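Local coordinates for protein methylmalonyl-CoA carboxyltransferase 12S subunit (Propionibacterium freudenreichii, PDB 1ON3) that transfers the carboxyl group of methylmalonyl-CoA to the biotin of the 1.3S subunit, forming propanoyl-CoA, as the hexameric core of transcarboxylase, at residues Q125-G130 / S165-Q170; A321-R326 / K498-L503; A346-A351 / G388-Y393. All blocks are in the same frame, centred on the assembly; numbering follows the deposited sequence.

Contact 1: residues Q125-G130 / S165-Q170; sequences QALLTG and SGVVPQ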
ATOM      1  N   GLN E 125     -22.085   1.061  12.775  1.00 11.92           N
ATOM      2  CA  GLN E 125     -22.261   2.408  12.236  1.00 13.84           C
ATOM      3  C   GLN E 125     -21.213   3.356  12.826  1.00 11.46           C
ATOM      4  O   GLN E 125     -20.732   4.258  12.140  1.00 12.15           O
ATOM      5  CB  GLN E 125     -23.664   2.950  12.529  1.00 14.36           C
ATOM      6  CG  GLN E 125     -24.804   2.067  12.023  1.00 23.99           C
ATOM      7  CD  GLN E 125     -24.635   1.630  10.580  1.00 27.28           C
ATOM      8  OE1 GLN E 125     -24.693   2.448   9.660  1.00 35.53           O
ATOM      9  NE2 GLN E 125     -24.425   0.330  10.374  1.00 31.52           N
ATOM     10  N   ALA E 126     -20.875   3.180  14.101  1.00 10.94           N
ATOM     11  CA  ALA E 126     -19.845   4.030  14.706  1.00  9.84           C
ATOM     12  C   ALA E 126     -18.519   3.783  13.982  1.00  7.74           C
ATOM     13  O   ALA E 126     -17.769   4.719  13.709  1.00  7.76           O
ATOM     14  CB  ALA E 126     -19.680   3.715  16.214  1.00 11.07           C
ATOM     15  N   LEU E 127     -18.248   2.519  13.670  1.00 11.56           N
ATOM     16  CA  LEU E 127     -17.019   2.121  12.978  1.00 14.22           C
ATOM     17  C   LEU E 127     -16.985   2.677  11.547  1.00 12.20           C
ATOM     18  O   LEU E 127     -15.989   3.239  11.109  1.00  9.59           O
ATOM     19  CB  LEU E 127     -16.914   0.581  12.946  1.00 11.49           C
ATOM     20  CG  LEU E 127     -15.656  -0.027  12.304  1.00 15.56           C
ATOM     21  CD1 LEU E 127     -14.432   0.398  13.103  1.00 13.19           C
ATOM     22  CD2 LEU E 127     -15.749  -1.559  12.283  1.00 16.50           C
ATOM     23  N   LEU E 128     -18.087   2.516  10.829  1.00 13.06           N
ATOM     24  CA  LEU E 128     -18.195   2.993   9.445  1.00 13.09           C
ATOM     25  C   LEU E 128     -18.038   4.510   9.296  1.00 12.61           C
ATOM     26  O   LEU E 128     -17.482   4.984   8.313  1.00 13.82           O
ATOM     27  CB  LEU E 128     -19.553   2.588   8.873  1.00 15.10           C
ATOM     28  CG  LEU E 128     -19.788   2.953   7.405  1.00 18.51           C
ATOM     29  CD1 LEU E 128     -18.897   2.092   6.516  1.00 15.20           C
ATOM     30  CD2 LEU E 128     -21.252   2.722   7.054  1.00 20.17           C
ATOM     31  N   THR E 129     -18.552   5.264  10.260  1.00 11.13           N
ATOM     32  CA  THR E 129     -18.495   6.723  10.217  1.00 13.16           C
ATOM     33  C   THR E 129     -17.372   7.295  11.076  1.00 12.98           C
ATOM     34  O   THR E 129     -17.163   8.515  11.123  1.00 13.73           O
ATOM     35  CB  THR E 129     -19.834   7.320  10.679  1.00 12.33           C
ATOM     36  OG1 THR E 129     -20.115   6.879  12.013  1.00 11.73           O
ATOM     37  CG2 THR E 129     -20.982   6.862   9.739  1.00 14.96           C
ATOM     38  N   GLY E 130     -16.659   6.410  11.762  1.00 11.64           N
ATOM     39  CA  GLY E 130     -15.555   6.845  12.605  1.00 10.21           C
ATOM     40  C   GLY E 130     -15.927   7.658  13.838  1.00 11.24           C
ATOM     41  O   GLY E 130     -15.268   8.656  14.154  1.00 13.26           O
ATOM     42  N   SER E 165     -12.192  -2.121  18.719  1.00 10.68           N
ATOM     43  CA  SER E 165     -11.092  -1.827  19.622  1.00  9.94           C
ATOM     44  C   SER E 165      -9.912  -1.124  18.940  1.00  7.03           C
ATOM     45  O   SER E 165      -9.364  -1.624  17.967  1.00  9.01           O
ATOM     46  CB  SER E 165     -10.632  -3.121  20.318  1.00 14.17           C
ATOM     47  OG  SER E 165      -9.788  -2.825  21.425  1.00 11.80           O
ATOM     48  N   GLY E 166      -9.533   0.047  19.448  1.00 11.58           N
ATOM     49  CA  GLY E 166      -8.411   0.771  18.862  1.00 12.12           C
ATOM     50  C   GLY E 166      -8.726   1.540  17.583  1.00 15.97           C
ATOM     51  O   GLY E 166      -7.822   2.129  16.980  1.00 11.21           O
ATOM     52  N   VAL E 167      -9.996   1.537  17.164  1.00 11.19           N
ATOM     53  CA  VAL E 167     -10.416   2.258  15.954  1.00 12.85           C
ATOM     54  C   VAL E 167     -11.279   3.445  16.380  1.00 12.29           C
ATOM     55  O   VAL E 167     -11.017   4.579  15.985  1.00 14.24           O
ATOM     56  CB  VAL E 167     -11.211   1.356  14.995  1.00 14.04           C
ATOM     57  CG1 VAL E 167     -11.467   2.112  13.670  1.00 13.38           C
ATOM     58  CG2 VAL E 167     -10.433   0.058  14.728  1.00 13.11           C
ATOM     59  N   VAL E 168     -12.318   3.190  17.176  1.00 11.48           N
ATOM     60  CA  VAL E 168     -13.137   4.279  17.716  1.00  9.97           C
ATOM     61  C   VAL E 168     -13.205   4.039  19.225  1.00 11.84           C
ATOM     62  O   VAL E 168     -13.234   2.897  19.664  1.00 13.16           O
ATOM     63  CB  VAL E 168     -14.575   4.329  17.121  1.00 10.64           C
ATOM     64  CG1 VAL E 168     -14.507   4.621  15.624  1.00  9.69           C
ATOM     65  CG2 VAL E 168     -15.317   3.020  17.393  1.00  8.65           C
ATOM     66  N   PRO E 169     -13.205   5.110  20.039  1.00 11.08           N
ATOM     67  CA  PRO E 169     -13.261   4.929  21.494  1.00  9.07           C
ATOM     68  C   PRO E 169     -14.581   4.297  21.908  1.00 12.61           C
ATOM     69  O   PRO E 169     -15.621   4.611  21.331  1.00 11.26           O
ATOM     70  CB  PRO E 169     -13.127   6.356  22.036  1.00 16.12           C
ATOM     71  CG  PRO E 169     -12.520   7.130  20.905  1.00 15.68           C
ATOM     72  CD  PRO E 169     -13.194   6.544  19.698  1.00  9.79           C
ATOM     73  N   GLN E 170     -14.530   3.410  22.904  1.00  6.77           N
ATOM     74  CA  GLN E 170     -15.723   2.731  23.404  1.00  4.68           C
ATOM     75  C   GLN E 170     -15.801   2.924  24.912  1.00  7.32           C
ATOM     76  O   GLN E 170     -14.880   2.546  25.641  1.00 11.30           O
ATOM     77  CB  GLN E 170     -15.669   1.227  23.097  1.00  6.26           C
ATOM     78  CG  GLN E 170     -15.555   0.863  21.635  1.00  9.10           C
ATOM     79  CD  GLN E 170     -15.467  -0.634  21.443  1.00  9.21           C
ATOM     80  OE1 GLN E 170     -16.484  -1.328  21.474  1.00 10.92           O
ATOM     81  NE2 GLN E 170     -14.244  -1.148  21.271  1.00  9.82           N
TER
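L127, V167 and V168 do most of the packing where the last turn of helix 113-129 meets the loop that leads from helix 147-164 into strand 170-175. The tight spot is a single methyl pair: CD1 of L127 lies 3.5 Å from CG1 of V167, closer than carbons usually come, and the two side chains slant across each other. L127 holds CG anti to its backbone N (chi1 -178°), and from there the branched end bends toward the loop although the CB bond itself does not aim at it. It also touches K163 and L164, on the helix that feeds the loop. V168 packs more gently: its apolar CG1 rests on backbone, 3.8 Å from A126 O and 3.8 Å from G130 C.

The helix ends in a Schellman motif. G130, with positive phi, is its C-prime residue, T131 N reaches back to A126 O, and G130 N makes a weak bond of 3.3 Å to L127 O. T129, whose CB bond points away from the loop, donates through OG1 to Q125 O at 2.7 Å, while T129 N reaches the same oxygen from the opposite face of its plane. The looser side begins at L127 itself, which stays partly exposed despite its tight methyl; L128, turned away from the loop, faces a neighbouring subunit. The Schellman turn satisfies only part of the helix end: N258 takes up G130 O, and T508 of the neighbouring subunit T129 O. Between the two segments the chemistry is thus apolar, and the loop's polar groups bond elsewhere, as G166 O does to N259.

Contact 2: residues A321-R326 / K498-L503; sequences ARVNGR and KIASAL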
ATOM      1  N   ALA E 321      -4.871  14.705  31.014  1.00 10.75           N
ATOM      2  CA  ALA E 321      -4.734  16.121  31.291  1.00 10.23           C
ATOM      3  C   ALA E 321      -4.419  16.802  29.988  1.00 14.06           C
ATOM      4  O   ALA E 321      -4.450  16.179  28.923  1.00 12.27           O
ATOM      5  CB  ALA E 321      -3.612  16.359  32.280  1.00 14.32           C
ATOM      6  N   ARG E 322      -4.103  18.087  30.066  1.00 13.40           N
ATOM      7  CA  ARG E 322      -3.760  18.818  28.868  1.00 11.71           C
ATOM      8  C   ARG E 322      -2.578  19.742  29.088  1.00 11.21           C
ATOM      9  O   ARG E 322      -2.371  20.273  30.189  1.00 15.63           O
ATOM     10  CB  ARG E 322      -4.960  19.632  28.380  1.00 11.26           C
ATOM     11  CG  ARG E 322      -6.056  18.790  27.720  1.00 10.39           C
ATOM     12  CD  ARG E 322      -7.214  19.655  27.277  1.00 13.29           C
ATOM     13  NE  ARG E 322      -8.338  18.844  26.818  1.00 14.32           N
ATOM     14  CZ  ARG E 322      -9.403  18.539  27.549  1.00 10.40           C
ATOM     15  NH1 ARG E 322      -9.513  18.973  28.798  1.00 12.30           N
ATOM     16  NH2 ARG E 322     -10.362  17.789  27.022  1.00 12.37           N
ATOM     17  N   VAL E 323      -1.777  19.892  28.042  1.00 15.50           N
ATOM     18  CA  VAL E 323      -0.652  20.811  28.090  1.00 17.82           C
ATOM     19  C   VAL E 323      -0.836  21.671  26.851  1.00 15.08           C
ATOM     20  O   VAL E 323      -0.833  21.164  25.732  1.00 19.22           O
ATOM     21  CB  VAL E 323       0.710  20.082  28.047  1.00 18.84           C
ATOM     22  CG1 VAL E 323       1.840  21.121  28.041  1.00 17.52           C
ATOM     23  CG2 VAL E 323       0.855  19.176  29.283  1.00 12.79           C
ATOM     24  N   ASN E 324      -1.021  22.971  27.056  1.00 18.50           N
ATOM     25  CA  ASN E 324      -1.247  23.894  25.945  1.00 16.28           C
ATOM     26  C   ASN E 324      -2.459  23.426  25.134  1.00 18.33           C
ATOM     27  O   ASN E 324      -2.471  23.506  23.903  1.00 16.02           O
ATOM     28  CB  ASN E 324      -0.013  23.969  25.047  1.00 19.17           C
ATOM     29  CG  ASN E 324       1.215  24.534  25.770  1.00 19.59           C
ATOM     30  OD1 ASN E 324       2.344  24.240  25.390  1.00 19.84           O
ATOM     31  ND2 ASN E 324       0.994  25.353  26.794  1.00 19.53           N
ATOM     32  N   GLY E 325      -3.473  22.927  25.839  1.00 16.23           N
ATOM     33  CA  GLY E 325      -4.694  22.464  25.191  1.00 17.65           C
ATOM     34  C   GLY E 325      -4.679  21.074  24.582  1.00 17.18           C
ATOM     35  O   GLY E 325      -5.726  20.564  24.182  1.00 16.86           O
ATOM     36  N   ARG E 326      -3.506  20.450  24.519  1.00 14.40           N
ATOM     37  CA  ARG E 326      -3.375  19.119  23.924  1.00 12.07           C
ATOM     38  C   ARG E 326      -3.587  18.005  24.951  1.00 15.26           C
ATOM     39  O   ARG E 326      -2.994  18.039  26.039  1.00 16.32           O
ATOM     40  CB  ARG E 326      -1.968  18.974  23.304  1.00 12.74           C
ATOM     41  CG  ARG E 326      -1.658  17.661  22.614  1.00 12.34           C
ATOM     42  CD  ARG E 326      -0.140  17.480  22.491  1.00 17.38           C
ATOM     43  NE  ARG E 326       0.511  18.610  21.811  1.00 16.99           N
ATOM     44  CZ  ARG E 326       0.427  18.829  20.500  1.00 20.91           C
ATOM     45  NH1 ARG E 326      -0.263  17.994  19.738  1.00 17.52           N
ATOM     46  NH2 ARG E 326       0.996  19.897  19.957  1.00 18.70           N
ATOM     47  N   LYS E 498       9.575  22.623  29.802  1.00 20.19           N
ATOM     48  CA  LYS E 498      10.299  21.563  29.101  1.00 17.36           C
ATOM     49  C   LYS E 498       9.338  20.529  28.478  1.00 19.29           C
ATOM     50  O   LYS E 498       9.529  20.104  27.340  1.00 17.50           O
ATOM     51  CB  LYS E 498      11.303  20.879  30.035  1.00 18.04           C
ATOM     52  CG  LYS E 498      12.734  21.460  29.959  1.00 23.54           C
ATOM     53  CD  LYS E 498      12.742  22.959  30.218  1.00 29.08           C
ATOM     54  CE  LYS E 498      14.158  23.545  30.216  1.00 31.64           C
ATOM     55  NZ  LYS E 498      14.893  23.358  28.918  1.00 35.06           N
ATOM     56  N   ILE E 499       8.300  20.142  29.215  1.00 16.57           N
ATOM     57  CA  ILE E 499       7.319  19.181  28.703  1.00 16.77           C
ATOM     58  C   ILE E 499       6.552  19.785  27.521  1.00 16.34           C
ATOM     59  O   ILE E 499       6.326  19.129  26.499  1.00 16.76           O
ATOM     60  CB  ILE E 499       6.304  18.789  29.814  1.00 15.43           C
ATOM     61  CG1 ILE E 499       7.016  18.000  30.917  1.00 16.12           C
ATOM     62  CG2 ILE E 499       5.152  17.977  29.221  1.00 14.14           C
ATOM     63  CD1 ILE E 499       6.140  17.752  32.146  1.00 15.59           C
ATOM     64  N   ALA E 500       6.169  21.049  27.656  1.00 20.88           N
ATOM     65  CA  ALA E 500       5.410  21.721  26.603  1.00 18.82           C
ATOM     66  C   ALA E 500       6.179  21.830  25.295  1.00 18.94           C
ATOM     67  O   ALA E 500       5.632  21.578  24.227  1.00 19.01           O
ATOM     68  CB  ALA E 500       4.978  23.109  27.071  1.00 18.11           C
ATOM     69  N   SER E 501       7.452  22.199  25.370  1.00 20.85           N
ATOM     70  CA  SER E 501       8.246  22.348  24.159  1.00 20.33           C
ATOM     71  C   SER E 501       8.512  21.000  23.520  1.00 19.44           C
ATOM     72  O   SER E 501       8.550  20.879  22.296  1.00 17.75           O
ATOM     73  CB  SER E 501       9.570  23.033  24.497  0.50 19.89           C
ATOM     74  OG  SER E 501       9.329  24.205  25.254  0.50 19.30           O
ATOM     75  N   ALA E 502       8.708  19.983  24.349  1.00 18.19           N
ATOM     76  CA  ALA E 502       8.959  18.651  23.824  1.00 18.92           C
ATOM     77  C   ALA E 502       7.716  18.187  23.059  1.00 16.26           C
ATOM     78  O   ALA E 502       7.813  17.678  21.942  1.00 18.04           O
ATOM     79  CB  ALA E 502       9.271  17.691  24.959  1.00 17.48           C
ATOM     80  N   LEU E 503       6.548  18.381  23.663  1.00 17.05           N
ATOM     81  CA  LEU E 503       5.295  17.975  23.038  1.00 15.65           C
ATOM     82  C   LEU E 503       5.116  18.692  21.717  1.00 18.42           C
ATOM     83  O   LEU E 503       4.698  18.092  20.724  1.00 17.79           O
ATOM     84  CB  LEU E 503       4.115  18.290  23.967  1.00 16.41           C
ATOM     85  CG  LEU E 503       4.012  17.448  25.245  1.00 14.54           C
ATOM     86  CD1 LEU E 503       2.993  18.061  26.210  1.00 15.04           C
ATOM     87  CD2 LEU E 503       3.595  16.021  24.867  1.00 20.32           C
TER
HETATM   88  O   HOH W   1       3.098  22.190  23.680  1.00 18.46           O
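A tight beta hairpin, strands 316-323 and 326-333 joined by a type I' turn from V323 to R326, presses its end against helix 495-505 through V323, N324 and R326. N324 and G325 both have positive phi, a backbone that asparagine and glycine tolerate well, and the turn is closed by V323 N to R326 O and R326 N to V323 O. Strand 321-323 and helix 498-503 run at 80° to each other, their axes 10.0 Å apart. V323 supplies the apolar centre. Its CB is 3.6 Å from L503 CD1, the two side chains crossing at about a right angle, and CG1 of V323, anti to the backbone N (chi1 178°), lies 3.8 Å from CB of A500. Alanine suits that place because a lone methyl lets both V323 CG1 and N324 OD1 come close to the helix, OD1 being 3.3 Å from A500 CB.

A water ties the polar edge of the contact together, donating to N324 OD1 at 2.8 Å and to A500 O at 2.7 Å. The other end of the amide, ND2, bonds to N269 O, so both ends of N324 are held and its rotation is fixed; D301 receives the backbone NH groups of N324 and G325. R326 bends at chi3 to bring its guanidinium beside the helix, with L503 O over one face, 4.2 Å from NH2, while NH1 makes a salt bridge to E262. Through L503, I499 and A502, helix 495-505 packs on the C-terminal sheet, touching strands 326-333, 402-407 and 427-430.

Contact 3: residues A346-A351 / G388-Y393; sequences ASDKAA and GAKMLY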
ATOM      1  N   ALA E 346      -0.311  -2.383  39.678  1.00 12.73           N
ATOM      2  CA  ALA E 346       0.065  -1.112  39.058  1.00 12.15           C
ATOM      3  C   ALA E 346       0.591  -1.350  37.637  1.00 10.00           C
ATOM      4  O   ALA E 346       0.391  -0.524  36.751  1.00 12.90           O
ATOM      5  CB  ALA E 346       1.112  -0.398  39.903  1.00 12.18           C
ATOM      6  N   SER E 347       1.261  -2.475  37.413  1.00 10.33           N
ATOM      7  CA  SER E 347       1.774  -2.788  36.068  1.00  8.50           C
ATOM      8  C   SER E 347       0.617  -2.890  35.064  1.00 12.42           C
ATOM      9  O   SER E 347       0.716  -2.388  33.932  1.00  9.68           O
ATOM     10  CB  SER E 347       2.555  -4.111  36.088  1.00  8.39           C
ATOM     11  OG  SER E 347       3.727  -3.990  36.884  1.00 13.71           O
ATOM     12  N   ASP E 348      -0.467  -3.556  35.474  1.00  9.17           N
ATOM     13  CA  ASP E 348      -1.650  -3.699  34.624  1.00 10.92           C
ATOM     14  C   ASP E 348      -2.274  -2.322  34.380  1.00 11.47           C
ATOM     15  O   ASP E 348      -2.630  -1.973  33.248  1.00 10.76           O
ATOM     16  CB  ASP E 348      -2.725  -4.575  35.285  1.00  8.35           C
ATOM     17  CG  ASP E 348      -2.451  -6.068  35.175  1.00  8.65           C
ATOM     18  OD1 ASP E 348      -1.776  -6.511  34.231  1.00 12.05           O
ATOM     19  OD2 ASP E 348      -2.967  -6.811  36.030  1.00 12.35           O
ATOM     20  N   LYS E 349      -2.431  -1.561  35.461  1.00  9.64           N
ATOM     21  CA  LYS E 349      -3.018  -0.215  35.409  1.00  9.84           C
ATOM     22  C   LYS E 349      -2.257   0.669  34.430  1.00 11.11           C
ATOM     23  O   LYS E 349      -2.848   1.359  33.593  1.00 12.27           O
ATOM     24  CB  LYS E 349      -2.988   0.423  36.803  1.00  8.04           C
ATOM     25  CG  LYS E 349      -3.549   1.842  36.872  1.00  9.63           C
ATOM     26  CD  LYS E 349      -3.512   2.365  38.307  1.00  9.55           C
ATOM     27  CE  LYS E 349      -4.071   3.774  38.441  1.00  8.09           C
ATOM     28  NZ  LYS E 349      -4.176   4.210  39.883  1.00  9.81           N
ATOM     29  N   ALA E 350      -0.936   0.638  34.526  1.00  9.51           N
ATOM     30  CA  ALA E 350      -0.099   1.448  33.648  1.00 12.71           C
ATOM     31  C   ALA E 350      -0.146   0.983  32.196  1.00 11.11           C
ATOM     32  O   ALA E 350      -0.377   1.781  31.281  1.00 10.87           O
ATOM     33  CB  ALA E 350       1.352   1.440  34.158  1.00  8.40           C
ATOM     34  N   ALA E 351       0.067  -0.309  31.989  1.00  9.37           N
ATOM     35  CA  ALA E 351       0.094  -0.881  30.640  1.00 10.99           C
ATOM     36  C   ALA E 351      -1.184  -0.642  29.841  1.00 10.79           C
ATOM     37  O   ALA E 351      -1.120  -0.283  28.665  1.00  8.58           O
ATOM     38  CB  ALA E 351       0.396  -2.391  30.716  1.00 11.26           C
ATOM     39  N   GLY E 388       4.730  -7.224  35.044  1.00 13.25           N
ATOM     40  CA  GLY E 388       5.625  -6.089  34.899  1.00 12.54           C
ATOM     41  C   GLY E 388       6.057  -5.947  33.453  1.00 10.38           C
ATOM     42  O   GLY E 388       6.236  -4.836  32.952  1.00  9.48           O
ATOM     43  N   ALA E 389       6.199  -7.079  32.770  1.00  8.30           N
ATOM     44  CA  ALA E 389       6.608  -7.076  31.367  1.00  9.46           C
ATOM     45  C   ALA E 389       5.617  -6.299  30.484  1.00 12.93           C
ATOM     46  O   ALA E 389       5.979  -5.825  29.402  1.00 11.14           O
ATOM     47  CB  ALA E 389       6.737  -8.506  30.856  1.00 10.59           C
ATOM     48  N   LYS E 390       4.373  -6.179  30.942  1.00 10.51           N
ATOM     49  CA  LYS E 390       3.359  -5.454  30.188  1.00 13.16           C
ATOM     50  C   LYS E 390       3.721  -3.984  30.032  1.00 12.09           C
ATOM     51  O   LYS E 390       3.422  -3.382  29.016  1.00 11.73           O
ATOM     52  CB  LYS E 390       2.002  -5.563  30.873  1.00 12.95           C
ATOM     53  CG  LYS E 390       1.451  -6.979  30.893  1.00 12.47           C
ATOM     54  CD  LYS E 390       0.121  -7.063  31.627  1.00  8.60           C
ATOM     55  CE  LYS E 390      -0.326  -8.534  31.728  1.00 14.79           C
ATOM     56  NZ  LYS E 390      -1.633  -8.682  32.448  1.00 16.19           N
ATOM     57  N   MET E 391       4.343  -3.395  31.048  1.00  9.02           N
ATOM     58  CA  MET E 391       4.734  -1.985  30.944  1.00  8.52           C
ATOM     59  C   MET E 391       5.850  -1.824  29.914  1.00  9.38           C
ATOM     60  O   MET E 391       5.816  -0.915  29.082  1.00  8.00           O
ATOM     61  CB  MET E 391       5.204  -1.458  32.303  1.00  7.61           C
ATOM     62  CG  MET E 391       4.073  -1.291  33.299  1.00 11.51           C
ATOM     63  SD  MET E 391       4.628  -0.670  34.893  1.00 13.65           S
ATOM     64  CE  MET E 391       5.042   1.040  34.495  1.00 12.43           C
ATOM     65  N   LEU E 392       6.854  -2.699  29.980  1.00  8.84           N
ATOM     66  CA  LEU E 392       7.947  -2.648  29.020  1.00  9.40           C
ATOM     67  C   LEU E 392       7.379  -2.870  27.624  1.00 11.56           C
ATOM     68  O   LEU E 392       7.782  -2.216  26.663  1.00 10.34           O
ATOM     69  CB  LEU E 392       8.973  -3.734  29.332  1.00 11.29           C
ATOM     70  CG  LEU E 392       9.576  -3.596  30.728  1.00 13.23           C
ATOM     71  CD1 LEU E 392      10.304  -4.889  31.111  1.00 13.83           C
ATOM     72  CD2 LEU E 392      10.502  -2.382  30.745  1.00 12.56           C
ATOM     73  N   TYR E 393       6.440  -3.803  27.512  1.00 10.29           N
ATOM     74  CA  TYR E 393       5.851  -4.084  26.218  1.00  8.73           C
ATOM     75  C   TYR E 393       5.080  -2.879  25.681  1.00 10.96           C
ATOM     76  O   TYR E 393       5.331  -2.432  24.554  1.00 10.38           O
ATOM     77  CB  TYR E 393       4.905  -5.280  26.295  1.00  9.97           C
ATOM     78  CG  TYR E 393       4.430  -5.708  24.930  1.00 12.16           C
ATOM     79  CD1 TYR E 393       5.037  -6.759  24.258  1.00  9.98           C
ATOM     80  CD2 TYR E 393       3.408  -5.012  24.283  1.00 17.72           C
ATOM     81  CE1 TYR E 393       4.646  -7.116  22.964  1.00 16.47           C
ATOM     82  CE2 TYR E 393       3.015  -5.350  22.995  1.00 20.37           C
ATOM     83  CZ  TYR E 393       3.636  -6.402  22.342  1.00 19.66           C
ATOM     84  OH  TYR E 393       3.241  -6.721  21.062  1.00 27.54           O
TER
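D348 and K390 join helices 344-359 and 384-397 by a buried salt bridge, NZ donating to OD1 at 2.8 Å. The lysine meets the syn side of the carboxylate, 21° out of its plane, and its chain, extended beyond CG, slants across the aspartate. NZ also donates to C523 O, at the end of the same chain. The other carboxylate oxygen, OD2, pairs with R386 of a neighbouring subunit, so both oxygens of D348 have cationic mates. K390 of that neighbouring subunit is also close, and these anionic and carbonyl groups probably soften the repulsion between like charges. A methionine at K390 would probably leave D348 OD1 and the C523 carbonyl without their charged donor, weakening the hold on the chain terminus.

Beside the bridge the helices come close, 7.9 Å between axes, where S347, A350, A351 and G388 let the backbones approach, with K390 and M391 filling the sides. G388 has no side chain and S347 a short one, whose OG rests 3.5 Å from G388 CA; its hydrogen bond goes to D343 O, just ahead of the helix. S347 O is taken by A351 N, yet still has M391 CG packed 3.6 Å from it. M391 turns at chi3 (71°), putting CE 3.7 Å from A350 CB, and A351 CB touches K390 CB at 3.6 Å. The segments run nearly alike, at 23°, as expected of neighbouring helices in the successive beta-alpha-beta crossovers of the crotonase-type fold: helix 344-359 leads into strand 364-370 and helix 384-397 links that strand to strand 402-407.

How the contacts relate
Contact 1 belongs to the N-terminal carboxyltransferase half, and contacts 2 and 3 to the C-terminal half. None touches another. The centres of contacts 1 and 2 lie about 27 Å apart, those of contacts 1 and 3 about 25 Å, and those of contacts 2 and 3 about 24 Å. Along the chain, contact 3 falls between the two segments of contact 2. Across a subunit boundary, S165 of segment 165-170 packs on Y393 of a neighbouring subunit, the tyrosine that ends segment 388-393. None of the touching residues lines the CoA pocket: G388 is about 11 Å from bound methylmalonyl-CoA at the nearest atoms. The D348 side chain lies about 4 Å from a cadmium ion.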